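PDB 6I60: alpha-rhamnosidase from Dictyoglomus thermophilum, which probably catalyses the hydrolysis of terminal non-reducing alpha-L-rhamnose residues in alpha-L-rhamnosides. Local coordinates for residues G219-K224 and L531-D536; R535-E540 and I548-S553; I554-P559 and V593-K598. All blocks are in the same frame, centred on the assembly; numbering follows the deposited sequence.

From the N terminus, residues 219-224 come first, in the loop before strand 226-233. Interaction 1 joins this loop to residues 531-536 at the end of helix 524-535, closing a long excursion and tying the N-terminal rhamnosidase domain to the helical glycosidase domain. Interaction 2 starts from R535 and D536 and closes a short loop to residues 548-553. Interaction 3 folds residues 554-559 onto helix 586-599 around three intervening helices. None lies within another: interaction 2 opens where interaction 1 closes, and interaction 3 follows in series. T221 O probably hydrogen-bonds Y551 OH between interactions 1 and 2, and A537 O does so with Y555 OH between interactions 2 and 3, which also share a bound 2-(2-ethoxyethoxy)ethanol.

Interaction 1. Residues G219-K224 and L531-D536; sequences GQTDYK and LNDIRD
The D533 carboxylate meets the methyl group of T221, with OD1 3.3 Å from T221 CG2, and the two side chains cross at about a right angle. Over one face of the Y223 ring sits the carbonyl oxygen of T221, 3.4 Å above the plane and close to the ring centre; Y254 and Y260 meet Y223 edge-to-face. The R535 guanidinium has N532 CA over one face and D536 OD2 in its plane at the edge. Its grip is side-on: R535 NE and NH2 both donate to D536 OD2 (R535 NH2 to D536 OD2 2.9 Å) from the same face of the carboxylate. The loop is shaped by an Asx turn: D222 OD1 accepts from K224 N at 3.2 Å. Here a loop of the N-terminal rhamnosidase domain rests on helix 524-535 of the six-hairpin glycosidase domain, with no direct hydrogen bond between the segments. Third residues supply the polar link. R226 forms salt bridges with D533 OD1 and D536 OD1, and its backbone O is hydrogen-bonded to T221 OG1, while K529 bridges D533 OD2 and Q220 O. D533 CG stands anti to its carbonyl carbon (chi1 -69°), which carries the carboxylate to T221.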
loop_
_atom_site.group_PDB
_atom_site.type_symbol
_atom_site.label_atom_id
_atom_site.label_comp_id
_atom_site.label_asym_id
_atom_site.label_seq_id
_atom_site.Cartn_x
_atom_site.Cartn_y
_atom_site.Cartn_z
ATOM N N GLY A 219 11.046 5.059 -6.141
ATOM C CA GLY A 219 9.605 5.056 -6.240
ATOM C C GLY A 219 9.076 6.113 -7.193
ATOM O O GLY A 219 9.715 7.127 -7.474
ATOM N N GLN A 220 7.871 5.860 -7.695
ATOM C CA GLN A 220 7.231 6.764 -8.641
ATOM C C GLN A 220 6.674 7.973 -7.899
ATOM O O GLN A 220 5.818 7.830 -7.019
ATOM C CB GLN A 220 6.124 6.038 -9.400
ATOM C CG GLN A 220 6.552 4.708 -9.992
ATOM C CD GLN A 220 5.448 4.050 -10.793
ATOM O OE1 GLN A 220 4.384 4.636 -11.004
ATOM N NE2 GLN A 220 5.694 2.826 -11.245
ATOM N N THR A 221 7.162 9.159 -8.251
ATOM C CA THR A 221 6.650 10.413 -7.721
ATOM C C THR A 221 6.623 11.437 -8.844
ATOM O O THR A 221 7.095 11.184 -9.955
ATOM C CB THR A 221 7.502 10.943 -6.559
ATOM O OG1 THR A 221 8.891 10.834 -6.892
ATOM C CG2 THR A 221 7.222 10.162 -5.285
ATOM N N ASP A 222 6.060 12.603 -8.548
ATOM C CA ASP A 222 6.147 13.737 -9.464
ATOM C C ASP A 222 7.582 14.248 -9.437
ATOM O O ASP A 222 7.959 15.033 -8.563
ATOM C CB ASP A 222 5.157 14.827 -9.068
ATOM C CG ASP A 222 5.126 15.973 -10.060
ATOM O OD1 ASP A 222 5.985 16.001 -10.967
ATOM O OD2 ASP A 222 4.240 16.847 -9.934
ATOM N N TYR A 223 8.393 13.792 -10.396
ATOM C CA TYR A 223 9.821 14.097 -10.378
ATOM C C TYR A 223 10.099 15.588 -10.511
ATOM O O TYR A 223 11.196 16.036 -10.158
ATOM C CB TYR A 223 10.537 13.323 -11.489
ATOM C CG TYR A 223 10.322 11.825 -11.431
ATOM C CD1 TYR A 223 10.909 11.056 -10.434
ATOM C CD2 TYR A 223 9.525 11.181 -12.371
ATOM C CE1 TYR A 223 10.712 9.686 -10.376
ATOM C CE2 TYR A 223 9.322 9.812 -12.320
ATOM C CZ TYR A 223 9.918 9.070 -11.321
ATOM O OH TYR A 223 9.717 7.708 -11.270
ATOM N N LYS A 224 9.134 16.367 -11.004
ATOM C CA LYS A 224 9.320 17.811 -11.069
ATOM C C LYS A 224 9.195 18.454 -9.693
ATOM O O LYS A 224 9.758 19.529 -9.459
ATOM C CB LYS A 224 8.313 18.428 -12.038
ATOM C CG LYS A 224 8.807 18.519 -13.473
ATOM C CD LYS A 224 7.725 19.066 -14.391
ATOM C CE LYS A 224 8.243 19.253 -15.806
ATOM N NZ LYS A 224 7.126 19.362 -16.784
ATOM N N LEU A 531 0.617 10.021 0.897
ATOM C CA LEU A 531 0.016 11.265 1.366
ATOM C C LEU A 531 0.863 12.465 0.975
ATOM O O LEU A 531 0.325 13.547 0.705
ATOM C CB LEU A 531 -0.179 11.217 2.881
ATOM C CG LEU A 531 -1.483 10.581 3.364
ATOM C CD1 LEU A 531 -1.578 10.628 4.882
ATOM C CD2 LEU A 531 -2.677 11.270 2.722
ATOM N N ASN A 532 2.185 12.297 0.936
ATOM C CA ASN A 532 3.043 13.360 0.427
ATOM C C ASN A 532 2.819 13.574 -1.064
ATOM O O ASN A 532 2.858 14.712 -1.544
ATOM C CB ASN A 532 4.510 13.034 0.708
ATOM C CG ASN A 532 4.898 13.283 2.150
ATOM O OD1 ASN A 532 4.267 14.076 2.850
ATOM N ND2 ASN A 532 5.943 12.604 2.605
ATOM N N ASP A 533 2.596 12.489 -1.813
ATOM C CA ASP A 533 2.359 12.613 -3.249
ATOM C C ASP A 533 1.106 13.432 -3.529
ATOM O O ASP A 533 1.078 14.240 -4.465
ATOM C CB ASP A 533 2.245 11.229 -3.887
ATOM C CG ASP A 533 3.564 10.480 -3.897
ATOM O OD1 ASP A 533 4.601 11.091 -3.565
ATOM O OD2 ASP A 533 3.562 9.276 -4.236
ATOM N N ILE A 534 0.057 13.233 -2.728
ATOM C CA ILE A 534 -1.147 14.044 -2.864
ATOM C C ILE A 534 -0.854 15.492 -2.496
ATOM O O ILE A 534 -1.366 16.425 -3.127
ATOM C CB ILE A 534 -2.280 13.452 -2.006
ATOM C CG1 ILE A 534 -2.608 12.034 -2.475
ATOM C CG2 ILE A 534 -3.514 14.337 -2.052
ATOM C CD1 ILE A 534 -2.865 11.067 -1.346
ATOM N N ARG A 535 -0.017 15.703 -1.477
ATOM C CA ARG A 535 0.369 17.058 -1.100
ATOM C C ARG A 535 1.187 17.725 -2.200
ATOM O O ARG A 535 1.064 18.935 -2.426
ATOM C CB ARG A 535 1.150 17.025 0.214
ATOM C CG ARG A 535 1.502 18.391 0.774
ATOM C CD ARG A 535 2.823 18.345 1.523
ATOM N NE ARG A 535 3.903 17.807 0.699
ATOM C CZ ARG A 535 4.879 17.029 1.158
ATOM N NH1 ARG A 535 4.910 16.694 2.442
ATOM N NH2 ARG A 535 5.822 16.586 0.336
ATOM N N ASP A 536 2.020 16.952 -2.897
ATOM C CA ASP A 536 2.842 17.479 -3.978
ATOM C C ASP A 536 2.051 17.741 -5.253
ATOM O O ASP A 536 2.597 18.332 -6.191
ATOM C CB ASP A 536 3.995 16.515 -4.284
ATOM C CG ASP A 536 5.180 16.707 -3.353
ATOM O OD1 ASP A 536 6.250 16.118 -3.619
ATOM O OD2 ASP A 536 5.042 17.442 -2.351
#

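Interaction 2. Residues R535-E540 and I548-S553; sequences RDAQKE and IPPYWS. With AE3 (2-(2-ethoxyethoxy)ethanol), chain H.
A537 presents its single methyl group to two side chains further along the same loop. I548 reaches it end-on, CD1 lying 3.6 Å from A537 CB, whereas P550 offers the CG-CD side of its ring, with CD 3.9 Å from the same methyl carbon. With CG1 of I548 anti to the carbonyl carbon (chi1 -52°), the longer branch is the one that touches A537, and CG2 is left to pack against helix 524-535. The contact is wholly apolar. The backbone bends sharply here: the I548-P549 peptide is cis, and P550 is the centre of an inverse gamma turn whose bond, Y551 N to P549 O, is weak. K539, bent at chi3 (106°), brings NZ to the two ether oxygens of 2-(2-ethoxyethoxy)ethanol, 3.1 Å from O3 and, in a weaker bond, 3.3 Å from O2, so that the ammonium is shared unequally between them. I548 also packs on D533 and I534 of helix 524-535 and pairs through its backbone with G505, while Q538 lies against Y565 of helix 564-576 and K591 and Y592 of helix 586-599, placing this short loop closure among three helices of the glycosidase domain.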
loop_
_atom_site.group_PDB
_atom_site.type_symbol
_atom_site.label_atom_id
_atom_site.label_comp_id
_atom_site.label_asym_id
_atom_site.label_seq_id
_atom_site.Cartn_x
_atom_site.Cartn_y
_atom_site.Cartn_z
ATOM N N ARG A 535 -0.017 15.703 -1.477
ATOM C CA ARG A 535 0.369 17.058 -1.100
ATOM C C ARG A 535 1.187 17.725 -2.200
ATOM O O ARG A 535 1.064 18.935 -2.426
ATOM C CB ARG A 535 1.150 17.025 0.214
ATOM C CG ARG A 535 1.502 18.391 0.774
ATOM C CD ARG A 535 2.823 18.345 1.523
ATOM N NE ARG A 535 3.903 17.807 0.699
ATOM C CZ ARG A 535 4.879 17.029 1.158
ATOM N NH1 ARG A 535 4.910 16.694 2.442
ATOM N NH2 ARG A 535 5.822 16.586 0.336
ATOM N N ASP A 536 2.020 16.952 -2.897
ATOM C CA ASP A 536 2.842 17.479 -3.978
ATOM C C ASP A 536 2.051 17.741 -5.253
ATOM O O ASP A 536 2.597 18.332 -6.191
ATOM C CB ASP A 536 3.995 16.515 -4.284
ATOM C CG ASP A 536 5.180 16.707 -3.353
ATOM O OD1 ASP A 536 6.250 16.118 -3.619
ATOM O OD2 ASP A 536 5.042 17.442 -2.351
ATOM N N ALA A 537 0.791 17.316 -5.318
ATOM C CA ALA A 537 -0.041 17.553 -6.486
ATOM C C ALA A 537 -1.241 18.438 -6.187
ATOM O O ALA A 537 -2.060 18.670 -7.085
ATOM C CB ALA A 537 -0.518 16.222 -7.082
ATOM N N GLN A 538 -1.369 18.937 -4.961
ATOM C CA GLN A 538 -2.473 19.822 -4.618
ATOM C C GLN A 538 -2.258 21.186 -5.261
ATOM O O GLN A 538 -1.216 21.819 -5.060
ATOM C CB GLN A 538 -2.591 19.952 -3.102
ATOM C CG GLN A 538 -3.887 20.591 -2.636
ATOM C CD GLN A 538 -4.076 20.496 -1.138
ATOM O OE1 GLN A 538 -3.109 20.388 -0.383
ATOM N NE2 GLN A 538 -5.328 20.532 -0.697
ATOM N N LYS A 539 -3.242 21.638 -6.036
ATOM C CA LYS A 539 -3.156 22.935 -6.685
ATOM C C LYS A 539 -3.338 24.055 -5.660
ATOM O O LYS A 539 -3.674 23.824 -4.495
ATOM C CB LYS A 539 -4.200 23.045 -7.796
ATOM C CG LYS A 539 -3.799 22.355 -9.092
ATOM C CD LYS A 539 -4.714 22.749 -10.242
ATOM C CE LYS A 539 -4.016 23.698 -11.202
ATOM N NZ LYS A 539 -4.968 24.318 -12.167
ATOM N N GLU A 540 -3.107 25.290 -6.116
ATOM C CA GLU A 540 -3.195 26.440 -5.222
ATOM C C GLU A 540 -4.615 26.655 -4.711
ATOM O O GLU A 540 -4.800 27.076 -3.564
ATOM C CB GLU A 540 -2.689 27.698 -5.928
ATOM C CG GLU A 540 -1.239 28.040 -5.619
ATOM C CD GLU A 540 -0.267 27.385 -6.584
ATOM O OE1 GLU A 540 0.929 27.751 -6.564
ATOM O OE2 GLU A 540 -0.699 26.507 -7.363
ATOM N N ILE A 548 -2.734 10.220 -8.808
ATOM C CA ILE A 548 -1.592 10.778 -8.088
ATOM C C ILE A 548 -0.501 9.714 -8.040
ATOM O O ILE A 548 -0.760 8.593 -7.577
ATOM C CB ILE A 548 -1.978 11.234 -6.670
ATOM C CG1 ILE A 548 -3.192 12.166 -6.699
ATOM C CG2 ILE A 548 -0.799 11.911 -5.993
ATOM C CD1 ILE A 548 -2.893 13.549 -7.206
ATOM N N PRO A 549 0.729 10.002 -8.503
ATOM C CA PRO A 549 1.211 11.257 -9.096
ATOM C C PRO A 549 0.525 11.602 -10.417
ATOM O O PRO A 549 0.104 10.698 -11.140
ATOM C CB PRO A 549 2.705 10.990 -9.318
ATOM C CG PRO A 549 3.036 9.862 -8.408
ATOM C CD PRO A 549 1.810 9.013 -8.378
ATOM N N PRO A 550 0.418 12.895 -10.728
ATOM C CA PRO A 550 -0.369 13.333 -11.894
ATOM C C PRO A 550 0.389 13.199 -13.212
ATOM O O PRO A 550 0.609 14.173 -13.937
ATOM C CB PRO A 550 -0.683 14.792 -11.543
ATOM C CG PRO A 550 0.497 15.236 -10.750
ATOM C CD PRO A 550 0.983 14.033 -9.980
ATOM N N TYR A 551 0.800 11.969 -13.533
ATOM C CA TYR A 551 1.310 11.702 -14.873
ATOM C C TYR A 551 0.235 11.981 -15.916
ATOM O O TYR A 551 0.528 12.484 -17.007
ATOM C CB TYR A 551 1.808 10.261 -14.973
ATOM C CG TYR A 551 2.807 9.886 -13.902
ATOM C CD1 TYR A 551 4.073 10.459 -13.875
ATOM C CD2 TYR A 551 2.486 8.963 -12.914
ATOM C CE1 TYR A 551 4.991 10.121 -12.896
ATOM C CE2 TYR A 551 3.395 8.620 -11.929
ATOM C CZ TYR A 551 4.646 9.200 -11.928
ATOM O OH TYR A 551 5.555 8.861 -10.953
ATOM N N TRP A 552 -1.014 11.656 -15.594
ATOM C CA TRP A 552 -2.178 12.119 -16.336
ATOM C C TRP A 552 -2.815 13.253 -15.542
ATOM O O TRP A 552 -3.257 13.046 -14.406
ATOM C CB TRP A 552 -3.184 10.989 -16.550
ATOM C CG TRP A 552 -2.715 9.881 -17.443
ATOM C CD1 TRP A 552 -1.583 9.858 -18.203
ATOM C CD2 TRP A 552 -3.376 8.631 -17.668
ATOM N NE1 TRP A 552 -1.497 8.667 -18.888
ATOM C CE2 TRP A 552 -2.586 7.897 -18.576
ATOM C CE3 TRP A 552 -4.559 8.060 -17.189
ATOM C CZ2 TRP A 552 -2.942 6.624 -19.015
ATOM C CZ3 TRP A 552 -4.911 6.797 -17.627
ATOM C CH2 TRP A 552 -4.105 6.092 -18.530
ATOM N N SER A 553 -2.853 14.448 -16.126
ATOM C CA SER A 553 -3.404 15.607 -15.433
ATOM C C SER A 553 -4.922 15.596 -15.572
ATOM O O SER A 553 -5.457 15.884 -16.648
ATOM C CB SER A 553 -2.809 16.898 -15.990
ATOM O OG SER A 553 -1.646 17.272 -15.272
HETATM C C2 AE3 H . -2.257 21.381 -13.658
HETATM O O2 AE3 H . -3.526 21.954 -13.896
HETATM C C3 AE3 H . -3.759 22.258 -15.256
HETATM C C4 AE3 H . -4.955 23.185 -15.347
HETATM O O3 AE3 H . -6.023 22.634 -14.604
HETATM C C5 AE3 H . -7.236 23.345 -14.760
HETATM C C6 AE3 H . -8.367 22.541 -14.149
HETATM O O4 AE3 H . -9.610 23.107 -14.544
#

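Interaction 3. Residues I554-P559 and V593-K598; sequences IYPGDP and VEFLKK. With AE3 (2-(2-ethoxyethoxy)ethanol), chain H.
The segment carrying P556 and P559, mostly extended and irregular, runs past F595 and L596 of helix 586-599 at CA separations of 9.5 Å (P556 to F595) and 7.9 Å (P559 to L596). A cis peptide precedes P556. Beyond it the chain turns into helix 559-562, with D558 as the N-cap and its OD1 accepting from A560 N; D558 OD2 takes the backbone N of K609 and of Y610. Between the segments the contact is made by apolar side chains. F595, its CG anti to the backbone N (chi1 171°), extends toward the loop and meets P556 with the far end of its ring, CZ lying 3.5 Å from P556 CB and CE1 3.8 Å. The side chains cross at about a right angle. P559 CG touches L596 CD1 more loosely, at 4.2 Å. Both residues also meet helix 626-648, P559 through S630 and L596 through F634 and D637, so the loop leading into helix 559-562 is packed against helices of the domain, which is expected to be an (alpha/alpha)6 barrel as in this glycosidase family. Along helix 586-599, K597 NZ forms a salt bridge with E594 OE1 (2.8 Å), on the syn side of the carboxylate, and also bonds to the OH of Y656, which lines the pocket of another 2-(2-ethoxyethoxy)ethanol. A different molecule of it runs along Y555: its C6 lies 3.3 Å from the carbonyl oxygen of Y555, and its O2 approaches the tyrosine ring obliquely, 3.9 Å from CD1.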
loop_
_atom_site.group_PDB
_atom_site.type_symbol
_atom_site.label_atom_id
_atom_site.label_comp_id
_atom_site.label_asym_id
_atom_site.label_seq_id
_atom_site.Cartn_x
_atom_site.Cartn_y
_atom_site.Cartn_z
ATOM N N ILE A 554 -5.616 15.261 -14.490
ATOM C CA ILE A 554 -7.078 15.287 -14.452
ATOM C C ILE A 554 -7.466 16.182 -13.279
ATOM O O ILE A 554 -7.601 15.733 -12.137
ATOM C CB ILE A 554 -7.690 13.890 -14.333
ATOM C CG1 ILE A 554 -7.499 13.122 -15.640
ATOM C CG2 ILE A 554 -9.180 13.977 -14.038
ATOM C CD1 ILE A 554 -6.436 12.061 -15.575
ATOM N N TYR A 555 -7.635 17.472 -13.559
ATOM C CA TYR A 555 -8.042 18.460 -12.578
ATOM C C TYR A 555 -9.323 19.149 -13.031
ATOM O O TYR A 555 -9.461 19.475 -14.214
ATOM C CB TYR A 555 -6.954 19.524 -12.373
ATOM C CG TYR A 555 -5.705 19.055 -11.661
ATOM C CD1 TYR A 555 -4.613 18.577 -12.374
ATOM C CD2 TYR A 555 -5.606 19.119 -10.277
ATOM C CE1 TYR A 555 -3.462 18.163 -11.728
ATOM C CE2 TYR A 555 -4.459 18.707 -9.621
ATOM C CZ TYR A 555 -3.390 18.231 -10.351
ATOM O OH TYR A 555 -2.247 17.819 -9.703
ATOM N N PRO A 556 -10.281 19.380 -12.122
ATOM C CA PRO A 556 -10.240 18.940 -10.725
ATOM C C PRO A 556 -10.682 17.491 -10.568
ATOM O O PRO A 556 -11.029 16.843 -11.554
ATOM C CB PRO A 556 -11.218 19.884 -10.034
ATOM C CG PRO A 556 -12.212 20.213 -11.089
ATOM C CD PRO A 556 -11.478 20.193 -12.406
ATOM N N GLY A 557 -10.681 16.995 -9.337
ATOM C CA GLY A 557 -10.981 15.604 -9.068
ATOM C C GLY A 557 -12.424 15.377 -8.661
ATOM O O GLY A 557 -13.095 16.274 -8.155
ATOM N N ASP A 558 -12.897 14.158 -8.902
ATOM C CA ASP A 558 -14.207 13.759 -8.419
ATOM C C ASP A 558 -14.201 13.732 -6.892
ATOM O O ASP A 558 -13.219 13.295 -6.285
ATOM C CB ASP A 558 -14.581 12.381 -8.972
ATOM C CG ASP A 558 -16.040 12.023 -8.737
ATOM O OD1 ASP A 558 -16.407 11.719 -7.581
ATOM O OD2 ASP A 558 -16.820 12.034 -9.712
ATOM N N PRO A 559 -15.266 14.212 -6.244
ATOM C CA PRO A 559 -15.289 14.179 -4.771
ATOM C C PRO A 559 -15.131 12.781 -4.197
ATOM O O PRO A 559 -14.486 12.615 -3.155
ATOM C CB PRO A 559 -16.654 14.792 -4.433
ATOM C CG PRO A 559 -16.977 15.655 -5.607
ATOM C CD PRO A 559 -16.420 14.937 -6.802
ATOM N N VAL A 593 -11.185 21.177 1.215
ATOM C CA VAL A 593 -12.559 21.433 1.632
ATOM C C VAL A 593 -12.995 22.826 1.200
ATOM O O VAL A 593 -14.156 23.037 0.828
ATOM C CB VAL A 593 -12.691 21.227 3.154
ATOM C CG1 VAL A 593 -14.015 21.778 3.668
ATOM C CG2 VAL A 593 -12.557 19.751 3.490
ATOM N N GLU A 594 -12.070 23.791 1.214
ATOM C CA GLU A 594 -12.378 25.120 0.696
ATOM C C GLU A 594 -12.732 25.063 -0.785
ATOM O O GLU A 594 -13.627 25.781 -1.245
ATOM C CB GLU A 594 -11.194 26.059 0.930
ATOM C CG GLU A 594 -11.583 27.513 1.127
ATOM C CD GLU A 594 -12.689 27.687 2.151
ATOM O OE1 GLU A 594 -13.619 28.479 1.889
ATOM O OE2 GLU A 594 -12.626 27.031 3.216
ATOM N N PHE A 595 -12.039 24.213 -1.548
ATOM C CA PHE A 595 -12.354 24.076 -2.966
ATOM C C PHE A 595 -13.698 23.390 -3.170
ATOM O O PHE A 595 -14.450 23.744 -4.086
ATOM C CB PHE A 595 -11.252 23.303 -3.688
ATOM C CG PHE A 595 -11.606 22.940 -5.100
ATOM C CD1 PHE A 595 -11.982 21.647 -5.426
ATOM C CD2 PHE A 595 -11.578 23.896 -6.101
ATOM C CE1 PHE A 595 -12.317 21.314 -6.724
ATOM C CE2 PHE A 595 -11.911 23.567 -7.402
ATOM C CZ PHE A 595 -12.282 22.275 -7.713
ATOM N N LEU A 596 -14.013 22.396 -2.336
ATOM C CA LEU A 596 -15.319 21.753 -2.424
ATOM C C LEU A 596 -16.439 22.724 -2.078
ATOM O O LEU A 596 -17.527 22.646 -2.659
ATOM C CB LEU A 596 -15.369 20.531 -1.507
ATOM C CG LEU A 596 -15.995 19.265 -2.096
ATOM C CD1 LEU A 596 -15.597 19.096 -3.553
ATOM C CD2 LEU A 596 -15.589 18.046 -1.286
ATOM N N LYS A 597 -16.193 23.643 -1.139
ATOM C CA LYS A 597 -17.186 24.665 -0.828
ATOM C C LYS A 597 -17.422 25.587 -2.014
ATOM O O LYS A 597 -18.528 26.119 -2.177
ATOM C CB LYS A 597 -16.745 25.474 0.392
ATOM C CG LYS A 597 -17.033 24.807 1.726
ATOM C CD LYS A 597 -16.267 25.484 2.856
ATOM C CE LYS A 597 -16.447 26.996 2.824
ATOM N NZ LYS A 597 -15.506 27.692 3.748
ATOM N N LYS A 598 -16.399 25.792 -2.848
ATOM C CA LYS A 598 -16.571 26.609 -4.045
ATOM C C LYS A 598 -17.507 25.933 -5.039
ATOM O O LYS A 598 -18.345 26.596 -5.662
ATOM C CB LYS A 598 -15.210 26.891 -4.684
ATOM C CG LYS A 598 -15.283 27.460 -6.094
ATOM C CD LYS A 598 -13.906 27.867 -6.603
ATOM C CE LYS A 598 -13.705 27.458 -8.056
ATOM N NZ LYS A 598 -12.598 28.218 -8.702
HETATM C C2 AE3 H . -2.257 21.381 -13.658
HETATM O O2 AE3 H . -3.526 21.954 -13.896
HETATM C C3 AE3 H . -3.759 22.258 -15.256
HETATM C C4 AE3 H . -4.955 23.185 -15.347
HETATM O O3 AE3 H . -6.023 22.634 -14.604
HETATM C C5 AE3 H . -7.236 23.345 -14.760
HETATM C C6 AE3 H . -8.367 22.541 -14.149
HETATM O O4 AE3 H . -9.610 23.107 -14.544
#